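Local coordinates for ARO (armadillo repeats only protein) (Plasmodium falciparum Santa Lucia, PDB 5EWP) that probably serves as an armadillo-repeat binding scaffold in the translocation and attachment of rhoptries to the apical pole of the parasite, at residues Gly128-Leu133 / Lys163-Lys168. Sequence-based numbering, arbitrary orientation.
Sequences GALPYL and KKEFLK
With chi1 at -86° and an extended chi2, Leu130 directs its CD1 methyl toward helix 160-168, while Phe166 and Glu165, each with CG anti to the backbone N, flank the place where that methyl arrives. Leu130 CD1 comes to 4.0 Å from Phe166 N and 4.3 Å from Phe166 CB, so it settles against the helix backbone at the root of the aromatic side chain. Glu165 CG lies 4.1 Å from Leu130 CD1. A bend at chi2 (75°) turns the Glu165 carboxylate aside, and it is the aliphatic part of this acid that packs on the leucine. The second methyl, CD2, approaches the Phe166 ring obliquely.

Across the two segments the nearest CA atoms are those of Leu130 and Phe166, 7.0 Å apart. Gly128, with positive phi, ends the preceding helix in a Schellman motif just ahead of Leu130. Leu169 extends the apolar surface beside Leu130, whereas Phe156, Cys152 and Met137 pack around Phe166; the helix 142-156 thus contributes to the same core. The contact joins helix 130-136 to helix 160-168, the second helix after it, and such side-by-side packing of helices round a buried apolar core is characteristic of armadillo superhelices.

No hydrogen bond or salt bridge spans the two segments, and only about 127 Å² is buried between them. Their direct association therefore rests on van der Waals contact and hydrophobic burial, centred on one leucine, with the surrounding core residues extending the apolar packing.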
ATOM      1  N   GLY A 128       1.835  -3.426  13.443  1.00 16.60           N
ATOM      2  CA  GLY A 128       1.317  -2.068  13.548  1.00 20.44           C
ATOM      3  C   GLY A 128       1.338  -1.203  12.289  1.00 17.75           C
ATOM      4  O   GLY A 128       1.382   0.020  12.372  1.00 20.56           O
ATOM      5  N   ALA A 129       1.269  -1.834  11.123  1.00 16.44           N
ATOM      6  CA  ALA A 129       1.331  -1.102   9.856  1.00 19.44           C
ATOM      7  C   ALA A 129       0.089  -0.263   9.566  1.00 21.35           C
ATOM      8  O   ALA A 129       0.190   0.743   8.891  1.00 17.50           O
ATOM      9  CB  ALA A 129       1.555  -2.062   8.700  1.00 15.89           C
ATOM     10  N   LEU A 130      -1.086  -0.697  10.023  1.00 15.80           N
ATOM     11  CA  LEU A 130      -2.328  -0.082   9.549  1.00 19.46           C
ATOM     12  C   LEU A 130      -2.438   1.443   9.731  1.00 14.88           C
ATOM     13  O   LEU A 130      -2.830   2.129   8.789  1.00 17.19           O
ATOM     14  CB  LEU A 130      -3.547  -0.751  10.201  1.00 19.24           C
ATOM     15  CG  LEU A 130      -4.122  -2.013   9.562  1.00 21.06           C
ATOM     16  CD1 LEU A 130      -5.463  -2.360  10.229  1.00 19.88           C
ATOM     17  CD2 LEU A 130      -4.284  -1.887   8.045  1.00 14.45           C
ATOM     18  N   PRO A 131      -2.101   1.980  10.923  1.00 17.26           N
ATOM     19  CA  PRO A 131      -2.259   3.440  11.057  1.00 20.11           C
ATOM     20  C   PRO A 131      -1.442   4.222  10.025  1.00 17.74           C
ATOM     21  O   PRO A 131      -1.909   5.254   9.518  1.00 19.13           O
ATOM     22  CB  PRO A 131      -1.740   3.727  12.471  1.00 19.48           C
ATOM     23  CG  PRO A 131      -1.920   2.461  13.209  1.00 25.60           C
ATOM     24  CD  PRO A 131      -1.691   1.356  12.196  1.00 24.63           C
ATOM     25  N   TYR A 132      -0.247   3.729   9.711  1.00 16.98           N
ATOM     26  CA  TYR A 132       0.622   4.402   8.742  1.00 14.86           C
ATOM     27  C   TYR A 132       0.050   4.267   7.340  1.00 18.53           C
ATOM     28  O   TYR A 132       0.044   5.217   6.567  1.00 18.89           O
ATOM     29  CB  TYR A 132       2.037   3.827   8.792  1.00 15.12           C
ATOM     30  CG  TYR A 132       2.660   3.971  10.150  1.00 22.95           C
ATOM     31  CD1 TYR A 132       3.192   5.184  10.564  1.00 24.70           C
ATOM     32  CD2 TYR A 132       2.671   2.904  11.048  1.00 20.17           C
ATOM     33  CE1 TYR A 132       3.745   5.328  11.823  1.00 31.30           C
ATOM     34  CE2 TYR A 132       3.224   3.041  12.311  1.00 25.98           C
ATOM     35  CZ  TYR A 132       3.763   4.259  12.689  1.00 36.39           C
ATOM     36  OH  TYR A 132       4.315   4.411  13.938  1.00 40.04           O
ATOM     37  N   LEU A 133      -0.439   3.076   7.012  1.00 16.37           N
ATOM     38  CA  LEU A 133      -0.999   2.858   5.687  1.00 14.25           C
ATOM     39  C   LEU A 133      -2.288   3.654   5.498  1.00 17.23           C
ATOM     40  O   LEU A 133      -2.562   4.154   4.404  1.00 18.14           O
ATOM     41  CB  LEU A 133      -1.242   1.374   5.463  1.00 11.29           C
ATOM     42  CG  LEU A 133       0.013   0.494   5.450  1.00 13.17           C
ATOM     43  CD1 LEU A 133      -0.402  -0.964   5.488  1.00 18.96           C
ATOM     44  CD2 LEU A 133       0.862   0.777   4.228  1.00 19.70           C
ATOM     45  N   LYS A 163     -10.537  -5.909  10.286  1.00 17.28           N
ATOM     46  CA  LYS A 163     -11.537  -4.966   9.783  1.00 22.05           C
ATOM     47  C   LYS A 163     -12.006  -4.022  10.884  1.00 25.56           C
ATOM     48  O   LYS A 163     -12.178  -2.824  10.645  1.00 24.04           O
ATOM     49  CB  LYS A 163     -12.732  -5.705   9.180  1.00 22.07           C
ATOM     50  CG  LYS A 163     -12.426  -6.413   7.868  1.00 20.54           C
ATOM     51  CD  LYS A 163     -13.621  -7.200   7.380  1.00 22.12           C
ATOM     52  CE  LYS A 163     -13.376  -7.817   6.017  1.00 20.30           C
ATOM     53  NZ  LYS A 163     -14.608  -8.548   5.574  1.00 22.89           N
ATOM     54  N   LYS A 164     -12.254  -4.565  12.073  1.00 23.85           N
ATOM     55  CA  LYS A 164     -12.636  -3.743  13.228  1.00 22.70           C
ATOM     56  C   LYS A 164     -11.594  -2.680  13.541  1.00 26.18           C
ATOM     57  O   LYS A 164     -11.934  -1.518  13.807  1.00 23.20           O
ATOM     58  CB  LYS A 164     -12.864  -4.610  14.469  1.00 30.05           C
ATOM     59  CG  LYS A 164     -14.285  -5.117  14.607  1.00 43.44           C
ATOM     60  CD  LYS A 164     -14.381  -6.234  15.635  1.00 50.93           C
ATOM     61  CE  LYS A 164     -15.799  -6.780  15.717  1.00 54.05           C
ATOM     62  NZ  LYS A 164     -15.994  -7.650  16.908  1.00 60.23           N
ATOM     63  N   GLU A 165     -10.324  -3.082  13.525  1.00 23.91           N
ATOM     64  CA  GLU A 165      -9.228  -2.169  13.807  1.00 23.57           C
ATOM     65  C   GLU A 165      -9.124  -1.111  12.700  1.00 26.40           C
ATOM     66  O   GLU A 165      -8.960   0.086  12.981  1.00 20.96           O
ATOM     67  CB  GLU A 165      -7.922  -2.953  13.967  1.00 25.34           C
ATOM     68  CG  GLU A 165      -6.652  -2.113  14.117  1.00 22.72           C
ATOM     69  CD  GLU A 165      -6.491  -1.456  15.490  1.00 34.35           C
ATOM     70  OE1 GLU A 165      -7.430  -1.503  16.307  1.00 31.95           O
ATOM     71  OE2 GLU A 165      -5.405  -0.895  15.751  1.00 31.98           O
ATOM     72  N   PHE A 166      -9.236  -1.552  11.449  1.00 23.04           N
ATOM     73  CA  PHE A 166      -9.237  -0.644  10.306  1.00 20.94           C
ATOM     74  C   PHE A 166     -10.321   0.435  10.464  1.00 24.82           C
ATOM     75  O   PHE A 166     -10.066   1.641  10.296  1.00 23.60           O
ATOM     76  CB  PHE A 166      -9.436  -1.448   9.015  1.00 20.66           C
ATOM     77  CG  PHE A 166      -9.436  -0.614   7.749  1.00 14.43           C
ATOM     78  CD1 PHE A 166      -8.244  -0.108   7.226  1.00 17.37           C
ATOM     79  CD2 PHE A 166     -10.614  -0.370   7.067  1.00 17.21           C
ATOM     80  CE1 PHE A 166      -8.248   0.646   6.051  1.00 16.49           C
ATOM     81  CE2 PHE A 166     -10.630   0.368   5.892  1.00 19.26           C
ATOM     82  CZ  PHE A 166      -9.439   0.883   5.383  1.00 19.73           C
ATOM     83  N   LEU A 167     -11.520   0.006  10.841  1.00 21.32           N
ATOM     84  CA  LEU A 167     -12.637   0.931  11.061  1.00 16.79           C
ATOM     85  C   LEU A 167     -12.358   1.902  12.204  1.00 19.23           C
ATOM     86  O   LEU A 167     -12.596   3.107  12.088  1.00 24.77           O
ATOM     87  CB  LEU A 167     -13.911   0.124  11.324  1.00 18.30           C
ATOM     88  CG  LEU A 167     -15.201   0.874  11.657  1.00 21.61           C
ATOM     89  CD1 LEU A 167     -15.580   1.799  10.526  1.00 28.64           C
ATOM     90  CD2 LEU A 167     -16.306  -0.136  11.936  1.00 27.61           C
ATOM     91  N   LYS A 168     -11.838   1.370  13.303  1.00 23.06           N
ATOM     92  CA  LYS A 168     -11.521   2.160  14.484  1.00 26.94           C
ATOM     93  C   LYS A 168     -10.496   3.251  14.188  1.00 31.39           C
ATOM     94  O   LYS A 168     -10.562   4.342  14.743  1.00 27.00           O
ATOM     95  CB  LYS A 168     -11.020   1.235  15.593  1.00 29.80           C
ATOM     96  CG  LYS A 168     -10.620   1.903  16.888  1.00 33.71           C
ATOM     97  CD  LYS A 168      -9.779   0.947  17.707  1.00 41.72           C
ATOM     98  CE  LYS A 168      -9.881   1.231  19.188  1.00 55.63           C
ATOM     99  NZ  LYS A 168      -9.446   2.615  19.485  1.00 60.71           N
TER